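Side-chain contacts in putative Lipoprotein (Shewanella oneidensis, PDB 3U24), which is of unknown function but binds zinc at a site resembling that of gluzincin metallopeptidases, to whose clan its family belongs: residues E439-Y444 and K554-G559; R529-F534 and A561-I566; N406-E409 and G413-T416. All blocks are in the same frame, centred on the assembly; numbering follows the deposited sequence.

Interaction 1. Residues E439-Y444 and K554-G559; sequences EGWAVY and KFLSYG. With ZN (zinc ion), chain F.
Leu556 sets a methyl group squarely on the indole of Trp441, joining segment 554-559, which lies at helix 548-555, to helix 435-451, which supplies the glutamate ligand of a gluzincin-like zinc site. CD2 of Leu556 stands 3.6 Å from the centroid of the six-membered ring of Trp441 and 9° off its normal, a textbook CH-pi contact over one face. The other methyl, CD1, meets the outer carbons CZ2 and CH2, so both branches of the leucine rest on the indole. Phe555 joins in from its neighbouring position: its ring runs nearly parallel to that of Trp441, with planes at 19°, yet the rings are offset so strongly, centroids 5.8 Å apart, that little of one lies over the other; CE2 and CD2 of Phe555 both come to 3.9 Å from Trp441 CE3. Trp441 reaches this place with CG anti to the backbone N (chi1 170°), while its NE1 donates to Pro412 O, a bond that should limit the turning of the indole, and His552 meets it edge-to-face. Two residues earlier on the same helix, Glu439 takes no part in the packing but grips the zinc ion with both carboxylate oxygens, OE1 at 2.1 Å from the metal.

Interaction 2. Residues R529-F534 and A561-I566; sequences REIYDF and APVKYI
Glu530 and Val563 meet where the middle of helix 523-542 passes the first turn of helix 563-571, and the glutamate illustrates how one side chain can be apolar at its root and polar at its end. Its CB packs against CG1 of Val563 at 3.8 Å. With CG anti to the carbonyl carbon (chi1 -78°) and the chain extended beyond it, the glutamate runs past the valine in the opposite direction and delivers its carboxylate to the start of the second helix. There OE1 lies 4.2 Å from Val563 CB and accepts from a water at 2.7 Å, and the oxygen of that water in turn accepts from Lys564 N at 2.9 Å. Pro562 holds the N-cap position, so this water serves a backbone N-H of the opening turn, and a carboxylate placed here is likely to interact favourably with the helix dipole. The other oxygen, OE2, accepts from Gly257 N and lies 4.0 Å from Lys564 CB. Beside this polar end the contact is apolar: CG1 of Ile531 meets CG2 of Val563 at 3.8 Å, the two side chains crossing at about a right angle; CG1 of the valine touches both partners, CG2 the isoleucine. Further round the first helix, Arg529 grips Asp533 side-on, NE and NH2 both reaching OD1 from the same face of the carboxylate, with NH2 at 2.8 Å; Arg529 NH1 also pairs with Asp270. Behind the contact stand two further helices: Ile531 also rests on Tyr444 of helix 435-451 and Phe555 of helix 548-555, Val563 touches Met437, and Phe534 carries the packing on to Arg567, Met570 and Leu571 along helix 563-571.

Interaction 3. Residues N406-E409 and G413-T416; sequences NIHE and GHYT. With ZN (zinc ion), chain F.
His408 and His414 clasp one zinc ion from the two ends of a short turn, in the sequence HEAIPGH, which looks like an HEXXH zinc motif with two extra residues before its second histidine. The backbone is the tight part. His414 N donates to His408 O at 2.9 Å with an angle of 161°, and Gly413 CA makes a close CA-H...O contact with the same oxygen, at 3.4 Å; a weak bond from Gly413 N to Ile407 O adds to these. The carbonyls of Ile407 and His408 press so near that there is no room for a side chain at this glycine. The rings, their planes at 88°, are brought together by the metal: His408 NE2 binds zinc at 1.9 Å and His414 NE2 at 2.1 Å. His408 comes to it with CG anti to the backbone N (chi1 177°), and its ND1 is bonded to Glu446, a second-shell partner that probably steadies the ring's rotation. A zinc-bound water donates to Glu409 OE2 at 2.6 Å, and Glu409 OE1 lies at the edge of the His414 ring, 3.6 Å from CD2. With an alanine here the water would probably lose the acceptor that orients it, and the edge of His414 its neighbour. The glutamate after the first histidine of HEXXH peptidases acts as general base on the water; a like role for Glu409 is consistent with the geometry but unproven. The looser side is at the partly exposed Tyr415, whose N is tied only weakly to Glu409 O and whose ring leads away. Helix 435-451 packs on both histidines through Ala442 and supplies the third protein ligand, Glu439, while strand 362-364 lies against Glu409 and Tyr415.

In the fold
Interactions 1 and 3 are buried and share one zinc ion and its water: 406-409 and 413-416 provide two histidines, and 439-444 the glutamate. Interaction 2 is only partly buried, lies about 18 Å from interaction 3, centre to centre, and does not touch it; interaction 1 lies between, where Ile531 CD1 packs on the backbone at Gly440 and Trp441, and Ile566 meets Phe555. Helix 435-451 takes part in interaction 1 and borders the other two, while the consecutive helices 523-542, 548-555 and 563-571 link interactions 1 and 2. The chemistry follows the place: metal coordination and backbone bonds around the zinc, aromatic and methyl packing behind it, apolar contact with a water-bridged carboxylate farther out.

Interaction 1. Residues E439-Y444 and K554-G559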
ATOM      1  N   GLU A 439      -4.493   5.819   4.100  1.00 20.84           N
ATOM      2  CA  GLU A 439      -4.744   4.786   5.100  1.00 21.89           C
ATOM      3  C   GLU A 439      -5.071   5.367   6.477  1.00 21.72           C
ATOM      4  O   GLU A 439      -5.980   4.860   7.148  1.00 21.50           O
ATOM      5  CB  GLU A 439      -3.567   3.815   5.208  1.00 22.72           C
ATOM      6  CG  GLU A 439      -3.546   2.834   4.070  1.00 24.05           C
ATOM      7  CD  GLU A 439      -4.821   1.979   3.996  1.00 25.42           C
ATOM      8  OE1 GLU A 439      -5.504   1.754   5.045  1.00 24.61           O
ATOM      9  OE2 GLU A 439      -5.120   1.509   2.873  1.00 26.77           O
ATOM     10  N   GLY A 440      -4.317   6.384   6.910  1.00 20.74           N
ATOM     11  CA  GLY A 440      -4.580   7.029   8.200  1.00 20.34           C
ATOM     12  C   GLY A 440      -6.014   7.525   8.327  1.00 19.81           C
ATOM     13  O   GLY A 440      -6.637   7.358   9.365  1.00 19.52           O
ATOM     14  N   TRP A 441      -6.536   8.118   7.252  1.00 18.77           N
ATOM     15  CA  TRP A 441      -7.921   8.529   7.220  1.00 18.66           C
ATOM     16  C   TRP A 441      -8.848   7.346   7.474  1.00 19.41           C
ATOM     17  O   TRP A 441      -9.783   7.441   8.290  1.00 19.92           O
ATOM     18  CB  TRP A 441      -8.276   9.218   5.897  1.00 17.94           C
ATOM     19  CG  TRP A 441      -9.736   9.427   5.781  1.00 18.05           C
ATOM     20  CD1 TRP A 441     -10.656   8.635   5.111  1.00 18.24           C
ATOM     21  CD2 TRP A 441     -10.548  10.446   6.471  1.00 18.50           C
ATOM     22  NE1 TRP A 441     -11.930   9.105   5.294  1.00 18.52           N
ATOM     23  CE2 TRP A 441     -11.934  10.179   6.107  1.00 18.70           C
ATOM     24  CE3 TRP A 441     -10.268  11.518   7.300  1.00 18.51           C
ATOM     25  CZ2 TRP A 441     -12.974  10.969   6.560  1.00 19.08           C
ATOM     26  CZ3 TRP A 441     -11.326  12.273   7.789  1.00 18.74           C
ATOM     27  CH2 TRP A 441     -12.643  12.015   7.414  1.00 19.04           C
ATOM     28  N   ALA A 442      -8.635   6.237   6.764  1.00 18.98           N
ATOM     29  CA  ALA A 442      -9.527   5.106   6.899  1.00 19.58           C
ATOM     30  C   ALA A 442      -9.487   4.569   8.314  1.00 19.65           C
ATOM     31  O   ALA A 442     -10.540   4.299   8.860  1.00 20.32           O
ATOM     32  CB  ALA A 442      -9.206   4.012   5.897  1.00 19.69           C
ATOM     33  N   VAL A 443      -8.299   4.453   8.914  1.00 19.19           N
ATOM     34  CA  VAL A 443      -8.162   4.014  10.341  1.00 19.21           C
ATOM     35  C   VAL A 443      -8.818   4.986  11.326  1.00 19.19           C
ATOM     36  O   VAL A 443      -9.544   4.593  12.242  1.00 18.88           O
ATOM     37  CB  VAL A 443      -6.683   3.762  10.691  1.00 19.44           C
ATOM     38  CG1 VAL A 443      -6.470   3.308  12.155  1.00 19.06           C
ATOM     39  CG2 VAL A 443      -6.095   2.748   9.692  1.00 19.22           C
ATOM     40  N   TYR A 444      -8.611   6.271  11.086  1.00 19.50           N
ATOM     41  CA  TYR A 444      -9.243   7.343  11.887  1.00 19.33           C
ATOM     42  C   TYR A 444     -10.753   7.191  11.863  1.00 19.81           C
ATOM     43  O   TYR A 444     -11.415   7.258  12.923  1.00 19.53           O
ATOM     44  CB  TYR A 444      -8.800   8.716  11.401  1.00 19.40           C
ATOM     45  CG  TYR A 444      -9.694   9.822  11.857  1.00 20.26           C
ATOM     46  CD1 TYR A 444      -9.586  10.346  13.134  1.00 20.90           C
ATOM     47  CD2 TYR A 444     -10.712  10.297  11.042  1.00 20.00           C
ATOM     48  CE1 TYR A 444     -10.443  11.360  13.548  1.00 21.45           C
ATOM     49  CE2 TYR A 444     -11.560  11.275  11.466  1.00 20.53           C
ATOM     50  CZ  TYR A 444     -11.431  11.802  12.723  1.00 21.11           C
ATOM     51  OH  TYR A 444     -12.303  12.804  13.129  1.00 22.33           O
ATOM     52  N   LYS A 554     -13.195  19.964   5.215  1.00 27.76           N
ATOM     53  CA  LYS A 554     -12.043  20.774   4.876  1.00 28.86           C
ATOM     54  C   LYS A 554     -10.798  19.874   4.794  1.00 27.10           C
ATOM     55  O   LYS A 554      -9.990  20.008   3.849  1.00 26.58           O
ATOM     56  CB  LYS A 554     -11.852  21.879   5.906  1.00 30.42           C
ATOM     57  CG  LYS A 554     -10.661  22.787   5.636  1.00 32.96           C
ATOM     58  CD  LYS A 554     -10.944  23.830   4.561  1.00 35.60           C
ATOM     59  CE  LYS A 554      -9.919  24.967   4.604  1.00 37.57           C
ATOM     60  NZ  LYS A 554      -9.620  25.433   3.214  1.00 39.62           N
ATOM     61  N   PHE A 555     -10.656  18.954   5.759  1.00 25.25           N
ATOM     62  CA  PHE A 555      -9.551  17.981   5.720  1.00 23.81           C
ATOM     63  C   PHE A 555      -9.521  17.205   4.421  1.00 23.22           C
ATOM     64  O   PHE A 555      -8.451  17.041   3.837  1.00 23.80           O
ATOM     65  CB  PHE A 555      -9.588  17.016   6.902  1.00 23.44           C
ATOM     66  CG  PHE A 555      -8.419  16.079   6.945  1.00 22.79           C
ATOM     67  CD1 PHE A 555      -7.248  16.458   7.538  1.00 23.05           C
ATOM     68  CD2 PHE A 555      -8.489  14.839   6.366  1.00 22.64           C
ATOM     69  CE1 PHE A 555      -6.165  15.619   7.582  1.00 22.11           C
ATOM     70  CE2 PHE A 555      -7.421  13.963   6.423  1.00 22.44           C
ATOM     71  CZ  PHE A 555      -6.245  14.381   6.999  1.00 22.31           C
ATOM     72  N   LEU A 556     -10.677  16.747   3.957  1.00 22.56           N
ATOM     73  CA  LEU A 556     -10.728  15.922   2.778  1.00 22.10           C
ATOM     74  C   LEU A 556     -10.610  16.724   1.479  1.00 23.11           C
ATOM     75  O   LEU A 556     -10.514  16.124   0.417  1.00 23.19           O
ATOM     76  CB  LEU A 556     -12.001  15.093   2.742  1.00 21.71           C
ATOM     77  CG  LEU A 556     -12.216  14.121   3.892  1.00 21.30           C
ATOM     78  CD1 LEU A 556     -13.665  13.689   3.988  1.00 20.84           C
ATOM     79  CD2 LEU A 556     -11.267  12.930   3.748  1.00 20.56           C
ATOM     80  N   SER A 557     -10.539  18.043   1.545  1.00 23.77           N
ATOM     81  CA  SER A 557     -10.650  18.861   0.324  1.00 25.17           C
ATOM     82  C   SER A 557      -9.327  18.962  -0.396  1.00 26.54           C
ATOM     83  O   SER A 557      -9.316  19.318  -1.539  1.00 28.90           O
ATOM     84  CB  SER A 557     -11.154  20.290   0.622  1.00 25.88           C
ATOM     85  OG  SER A 557     -10.251  21.020   1.449  1.00 25.91           O
ATOM     86  N   TYR A 558      -8.223  18.613   0.251  1.00 27.09           N
ATOM     87  CA  TYR A 558      -6.899  18.715  -0.350  1.00 28.40           C
ATOM     88  C   TYR A 558      -6.482  17.456  -1.124  1.00 28.61           C
ATOM     89  O   TYR A 558      -5.452  17.456  -1.800  1.00 28.94           O
ATOM     90  CB  TYR A 558      -5.875  18.996   0.765  1.00 29.28           C
ATOM     91  CG  TYR A 558      -6.137  20.300   1.479  1.00 29.97           C
ATOM     92  CD1 TYR A 558      -5.615  21.485   0.990  1.00 31.49           C
ATOM     93  CD2 TYR A 558      -6.937  20.359   2.586  1.00 29.57           C
ATOM     94  CE1 TYR A 558      -5.853  22.681   1.612  1.00 31.57           C
ATOM     95  CE2 TYR A 558      -7.186  21.559   3.222  1.00 30.49           C
ATOM     96  CZ  TYR A 558      -6.630  22.705   2.737  1.00 31.48           C
ATOM     97  OH  TYR A 558      -6.878  23.915   3.346  1.00 35.37           O
ATOM     98  N   GLY A 559      -7.266  16.393  -1.026  1.00 27.89           N
ATOM     99  CA  GLY A 559      -6.877  15.116  -1.620  1.00 27.95           C
ATOM    100  C   GLY A 559      -5.747  14.451  -0.841  1.00 27.55           C
ATOM    101  O   GLY A 559      -5.475  14.794   0.310  1.00 26.32           O
TER
HETATM  102 ZN    ZN F 595      -7.158   0.822   4.045  1.00 22.36          ZN
HETATM  103  O   HOH W   1      -7.419  -1.041   3.032  1.00 27.28           O

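Interaction 2. Residues R529-F534 and A561-I566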
ATOM      1  N   ARG A 529      -2.428   8.525  13.608  1.00 24.95           N
ATOM      2  CA  ARG A 529      -1.999   9.270  14.790  1.00 27.67           C
ATOM      3  C   ARG A 529      -1.937  10.742  14.453  1.00 26.70           C
ATOM      4  O   ARG A 529      -2.410  11.572  15.228  1.00 26.13           O
ATOM      5  CB  ARG A 529      -0.631   8.769  15.294  1.00 31.50           C
ATOM      6  CG  ARG A 529      -0.330   9.012  16.776  1.00 38.10           C
ATOM      7  CD  ARG A 529      -1.336   8.367  17.746  1.00 42.39           C
ATOM      8  NE  ARG A 529      -2.194   9.363  18.388  1.00 48.11           N
ATOM      9  CZ  ARG A 529      -3.227   9.093  19.198  1.00 53.51           C
ATOM     10  NH1 ARG A 529      -3.569   7.845  19.536  1.00 54.86           N
ATOM     11  NH2 ARG A 529      -3.925  10.103  19.698  1.00 56.54           N
ATOM     12  N   GLU A 530      -1.377  11.079  13.282  1.00 26.17           N
ATOM     13  CA  GLU A 530      -1.295  12.506  12.901  1.00 27.04           C
ATOM     14  C   GLU A 530      -2.665  13.135  12.699  1.00 24.76           C
ATOM     15  O   GLU A 530      -2.857  14.262  13.072  1.00 25.42           O
ATOM     16  CB  GLU A 530      -0.428  12.743  11.653  1.00 29.28           C
ATOM     17  CG  GLU A 530       1.070  12.709  11.882  1.00 33.24           C
ATOM     18  CD  GLU A 530       1.846  13.240  10.676  1.00 37.12           C
ATOM     19  OE1 GLU A 530       1.977  12.509   9.682  1.00 40.51           O
ATOM     20  OE2 GLU A 530       2.288  14.404  10.690  1.00 42.01           O
ATOM     21  N   ILE A 531      -3.604  12.415  12.101  1.00 23.03           N
ATOM     22  CA  ILE A 531      -4.960  12.925  11.860  1.00 22.64           C
ATOM     23  C   ILE A 531      -5.735  13.138  13.175  1.00 23.48           C
ATOM     24  O   ILE A 531      -6.312  14.231  13.406  1.00 23.37           O
ATOM     25  CB  ILE A 531      -5.773  12.018  10.898  1.00 21.84           C
ATOM     26  CG1 ILE A 531      -5.150  12.027   9.500  1.00 21.55           C
ATOM     27  CG2 ILE A 531      -7.224  12.478  10.799  1.00 21.89           C
ATOM     28  CD1 ILE A 531      -5.723  10.977   8.552  1.00 21.98           C
ATOM     29  N   TYR A 532      -5.727  12.133  14.043  1.00 23.74           N
ATOM     30  CA  TYR A 532      -6.384  12.242  15.351  1.00 24.60           C
ATOM     31  C   TYR A 532      -5.757  13.350  16.191  1.00 25.90           C
ATOM     32  O   TYR A 532      -6.480  14.173  16.742  1.00 27.45           O
ATOM     33  CB  TYR A 532      -6.335  10.910  16.135  1.00 24.06           C
ATOM     34  CG  TYR A 532      -7.341  10.842  17.250  1.00 24.11           C
ATOM     35  CD1 TYR A 532      -7.055  11.360  18.518  1.00 24.66           C
ATOM     36  CD2 TYR A 532      -8.601  10.263  17.049  1.00 25.02           C
ATOM     37  CE1 TYR A 532      -7.992  11.292  19.559  1.00 25.12           C
ATOM     38  CE2 TYR A 532      -9.572  10.215  18.073  1.00 25.64           C
ATOM     39  CZ  TYR A 532      -9.268  10.747  19.325  1.00 25.65           C
ATOM     40  OH  TYR A 532     -10.217  10.689  20.346  1.00 26.23           O
ATOM     41  N   ASP A 533      -4.437  13.380  16.303  1.00 26.75           N
ATOM     42  CA  ASP A 533      -3.775  14.469  17.062  1.00 28.46           C
ATOM     43  C   ASP A 533      -4.045  15.844  16.419  1.00 28.06           C
ATOM     44  O   ASP A 533      -4.329  16.782  17.112  1.00 28.89           O
ATOM     45  CB  ASP A 533      -2.269  14.262  17.186  1.00 29.12           C
ATOM     46  CG  ASP A 533      -1.900  13.005  17.994  1.00 32.09           C
ATOM     47  OD1 ASP A 533      -2.771  12.492  18.774  1.00 32.21           O
ATOM     48  OD2 ASP A 533      -0.719  12.542  17.830  1.00 34.71           O
ATOM     49  N   PHE A 534      -3.981  15.955  15.100  1.00 26.52           N
ATOM     50  CA  PHE A 534      -4.372  17.216  14.477  1.00 26.72           C
ATOM     51  C   PHE A 534      -5.817  17.584  14.799  1.00 26.97           C
ATOM     52  O   PHE A 534      -6.098  18.723  15.081  1.00 26.92           O
ATOM     53  CB  PHE A 534      -4.169  17.205  12.959  1.00 26.05           C
ATOM     54  CG  PHE A 534      -4.681  18.444  12.260  1.00 26.27           C
ATOM     55  CD1 PHE A 534      -4.394  19.716  12.763  1.00 27.24           C
ATOM     56  CD2 PHE A 534      -5.417  18.338  11.106  1.00 25.66           C
ATOM     57  CE1 PHE A 534      -4.860  20.847  12.128  1.00 27.74           C
ATOM     58  CE2 PHE A 534      -5.868  19.460  10.452  1.00 26.42           C
ATOM     59  CZ  PHE A 534      -5.625  20.719  10.970  1.00 27.09           C
ATOM     60  N   ALA A 561      -2.693  14.467   0.000  1.00 26.65           N
ATOM     61  CA  ALA A 561      -1.472  15.126   0.414  1.00 27.02           C
ATOM     62  C   ALA A 561      -1.105  14.546   1.774  1.00 26.17           C
ATOM     63  O   ALA A 561      -1.969  14.094   2.495  1.00 25.53           O
ATOM     64  CB  ALA A 561      -1.641  16.645   0.544  1.00 25.77           C
ATOM     65  N   PRO A 562       0.186  14.592   2.123  1.00 25.75           N
ATOM     66  CA  PRO A 562       0.620  14.194   3.441  1.00 24.93           C
ATOM     67  C   PRO A 562      -0.125  14.991   4.505  1.00 24.53           C
ATOM     68  O   PRO A 562      -0.334  16.219   4.358  1.00 24.85           O
ATOM     69  CB  PRO A 562       2.105  14.589   3.467  1.00 25.72           C
ATOM     70  CG  PRO A 562       2.522  14.687   2.032  1.00 26.20           C
ATOM     71  CD  PRO A 562       1.285  15.165   1.316  1.00 26.32           C
ATOM     72  N   VAL A 563      -0.482  14.311   5.583  1.00 22.99           N
ATOM     73  CA  VAL A 563      -1.213  14.951   6.647  1.00 23.42           C
ATOM     74  C   VAL A 563      -0.551  16.257   7.172  1.00 23.94           C
ATOM     75  O   VAL A 563      -1.251  17.245   7.446  1.00 23.85           O
ATOM     76  CB  VAL A 563      -1.440  13.976   7.806  1.00 23.37           C
ATOM     77  CG1 VAL A 563      -2.194  14.664   8.949  1.00 22.88           C
ATOM     78  CG2 VAL A 563      -2.162  12.711   7.303  1.00 21.97           C
ATOM     79  N   LYS A 564       0.770  16.310   7.264  1.00 23.77           N
ATOM     80  CA  LYS A 564       1.374  17.513   7.788  1.00 25.67           C
ATOM     81  C   LYS A 564       1.164  18.732   6.900  1.00 27.03           C
ATOM     82  O   LYS A 564       1.138  19.858   7.394  1.00 27.66           O
ATOM     83  CB  LYS A 564       2.855  17.359   8.092  1.00 26.30           C
ATOM     84  CG  LYS A 564       3.767  17.095   6.910  1.00 28.21           C
ATOM     85  CD  LYS A 564       5.204  17.386   7.347  1.00 30.69           C
ATOM     86  CE  LYS A 564       6.265  16.742   6.473  1.00 32.16           C
ATOM     87  NZ  LYS A 564       7.541  17.541   6.534  1.00 35.35           N
ATOM     88  N   TYR A 565       1.034  18.520   5.600  1.00 27.56           N
ATOM     89  CA  TYR A 565       0.807  19.633   4.702  1.00 29.90           C
ATOM     90  C   TYR A 565      -0.647  20.112   4.807  1.00 28.24           C
ATOM     91  O   TYR A 565      -0.912  21.317   4.793  1.00 27.50           O
ATOM     92  CB  TYR A 565       1.261  19.265   3.266  1.00 32.92           C
ATOM     93  CG  TYR A 565       2.802  19.176   3.147  1.00 35.94           C
ATOM     94  CD1 TYR A 565       3.645  20.261   3.618  1.00 40.34           C
ATOM     95  CD2 TYR A 565       3.426  18.047   2.593  1.00 36.32           C
ATOM     96  CE1 TYR A 565       5.047  20.197   3.539  1.00 40.09           C
ATOM     97  CE2 TYR A 565       4.827  17.974   2.496  1.00 37.98           C
ATOM     98  CZ  TYR A 565       5.646  19.050   2.969  1.00 39.44           C
ATOM     99  OH  TYR A 565       7.055  18.995   2.870  1.00 40.17           O
ATOM    100  N   ILE A 566      -1.572  19.174   4.941  1.00 26.47           N
ATOM    101  CA  ILE A 566      -2.958  19.529   5.169  1.00 26.76           C
ATOM    102  C   ILE A 566      -3.112  20.330   6.465  1.00 27.32           C
ATOM    103  O   ILE A 566      -3.776  21.373   6.471  1.00 28.25           O
ATOM    104  CB  ILE A 566      -3.894  18.327   5.205  1.00 25.40           C
ATOM    105  CG1 ILE A 566      -3.920  17.629   3.835  1.00 24.96           C
ATOM    106  CG2 ILE A 566      -5.300  18.767   5.614  1.00 25.20           C
ATOM    107  CD1 ILE A 566      -4.545  16.238   3.896  1.00 23.05           C
TER
HETATM  108  O   HOH W   2       2.245  13.767   7.288  1.00 22.53           O

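Interaction 3. Residues N406-E409 and G413-T416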
ATOM      1  N   ASN A 406     -16.198  -2.309   6.760  1.00 20.64           N
ATOM      2  CA  ASN A 406     -17.012  -1.522   5.844  1.00 20.92           C
ATOM      3  C   ASN A 406     -16.904  -0.004   6.129  1.00 20.52           C
ATOM      4  O   ASN A 406     -17.002   0.792   5.209  1.00 20.66           O
ATOM      5  CB  ASN A 406     -18.472  -2.011   5.869  1.00 21.26           C
ATOM      6  CG  ASN A 406     -18.644  -3.381   5.201  1.00 22.31           C
ATOM      7  OD1 ASN A 406     -17.908  -3.733   4.256  1.00 21.17           O
ATOM      8  ND2 ASN A 406     -19.635  -4.176   5.707  1.00 22.85           N
ATOM      9  N   ILE A 407     -16.665   0.378   7.382  1.00 19.77           N
ATOM     10  CA  ILE A 407     -16.348   1.747   7.708  1.00 19.53           C
ATOM     11  C   ILE A 407     -15.026   2.138   7.052  1.00 19.90           C
ATOM     12  O   ILE A 407     -14.954   3.183   6.374  1.00 19.47           O
ATOM     13  CB  ILE A 407     -16.319   1.960   9.230  1.00 19.24           C
ATOM     14  CG1 ILE A 407     -17.764   1.850   9.792  1.00 19.22           C
ATOM     15  CG2 ILE A 407     -15.645   3.277   9.588  1.00 18.56           C
ATOM     16  CD1 ILE A 407     -17.870   1.882  11.312  1.00 19.57           C
ATOM     17  N   HIS A 408     -14.003   1.304   7.250  1.00 19.95           N
ATOM     18  CA  HIS A 408     -12.653   1.555   6.766  1.00 20.53           C
ATOM     19  C   HIS A 408     -12.658   1.663   5.265  1.00 21.34           C
ATOM     20  O   HIS A 408     -12.063   2.565   4.696  1.00 21.09           O
ATOM     21  CB  HIS A 408     -11.694   0.429   7.210  1.00 20.10           C
ATOM     22  CG  HIS A 408     -10.267   0.546   6.691  1.00 19.57           C
ATOM     23  ND1 HIS A 408      -9.237   0.859   7.484  1.00 19.72           N
ATOM     24  CD2 HIS A 408      -9.720   0.377   5.404  1.00 19.98           C
ATOM     25  CE1 HIS A 408      -8.062   0.903   6.735  1.00 19.52           C
ATOM     26  NE2 HIS A 408      -8.353   0.609   5.482  1.00 18.76           N
ATOM     27  N   GLU A 409     -13.303   0.720   4.611  1.00 22.59           N
ATOM     28  CA  GLU A 409     -13.211   0.606   3.151  1.00 24.75           C
ATOM     29  C   GLU A 409     -14.179   1.483   2.393  1.00 23.93           C
ATOM     30  O   GLU A 409     -13.869   1.969   1.326  1.00 23.84           O
ATOM     31  CB  GLU A 409     -13.442  -0.861   2.714  1.00 27.35           C
ATOM     32  CG  GLU A 409     -12.326  -1.785   3.127  1.00 29.02           C
ATOM     33  CD  GLU A 409     -11.038  -1.463   2.419  1.00 32.13           C
ATOM     34  OE1 GLU A 409     -11.128  -0.859   1.329  1.00 36.48           O
ATOM     35  OE2 GLU A 409      -9.948  -1.807   2.933  1.00 35.74           O
ATOM     36  N   GLY A 413     -14.803   5.885   5.187  1.00 21.30           N
ATOM     37  CA  GLY A 413     -13.380   5.644   4.902  1.00 20.96           C
ATOM     38  C   GLY A 413     -12.929   5.820   3.446  1.00 20.89           C
ATOM     39  O   GLY A 413     -13.159   6.893   2.805  1.00 20.04           O
ATOM     40  N   HIS A 414     -12.305   4.774   2.884  1.00 20.46           N
ATOM     41  CA  HIS A 414     -11.651   4.950   1.571  1.00 20.27           C
ATOM     42  C   HIS A 414     -12.515   5.491   0.497  1.00 20.52           C
ATOM     43  O   HIS A 414     -12.075   6.368  -0.229  1.00 21.56           O
ATOM     44  CB  HIS A 414     -11.013   3.676   1.066  1.00 20.12           C
ATOM     45  CG  HIS A 414      -9.788   3.299   1.803  1.00 20.11           C
ATOM     46  ND1 HIS A 414      -8.852   4.205   2.161  1.00 20.68           N
ATOM     47  CD2 HIS A 414      -9.346   2.079   2.254  1.00 19.68           C
ATOM     48  CE1 HIS A 414      -7.881   3.573   2.825  1.00 19.92           C
ATOM     49  NE2 HIS A 414      -8.165   2.268   2.825  1.00 19.97           N
ATOM     50  N   TYR A 415     -13.735   4.999   0.338  1.00 21.00           N
ATOM     51  CA  TYR A 415     -14.538   5.435  -0.824  1.00 21.26           C
ATOM     52  C   TYR A 415     -14.903   6.912  -0.675  1.00 21.19           C
ATOM     53  O   TYR A 415     -14.776   7.692  -1.643  1.00 20.54           O
ATOM     54  CB  TYR A 415     -15.791   4.578  -1.040  1.00 22.49           C
ATOM     55  CG  TYR A 415     -16.732   5.095  -2.113  1.00 24.30           C
ATOM     56  CD1 TYR A 415     -16.390   5.037  -3.430  1.00 25.10           C
ATOM     57  CD2 TYR A 415     -17.979   5.660  -1.789  1.00 25.86           C
ATOM     58  CE1 TYR A 415     -17.223   5.518  -4.411  1.00 26.50           C
ATOM     59  CE2 TYR A 415     -18.825   6.129  -2.771  1.00 26.34           C
ATOM     60  CZ  TYR A 415     -18.428   6.059  -4.093  1.00 27.25           C
ATOM     61  OH  TYR A 415     -19.255   6.507  -5.148  1.00 29.82           O
ATOM     62  N   THR A 416     -15.309   7.299   0.527  1.00 20.51           N
ATOM     63  CA  THR A 416     -15.644   8.670   0.792  1.00 21.05           C
ATOM     64  C   THR A 416     -14.483   9.607   0.552  1.00 21.30           C
ATOM     65  O   THR A 416     -14.650  10.653  -0.085  1.00 20.73           O
ATOM     66  CB  THR A 416     -16.155   8.837   2.206  1.00 21.44           C
ATOM     67  OG1 THR A 416     -17.253   7.936   2.364  1.00 22.09           O
ATOM     68  CG2 THR A 416     -16.650  10.256   2.466  1.00 21.04           C
TER
HETATM   69 ZN    ZN F 595      -7.158   0.822   4.045  1.00 22.36          ZN
HETATM   70  O   HOH W   1      -7.419  -1.041   3.032  1.00 27.28           O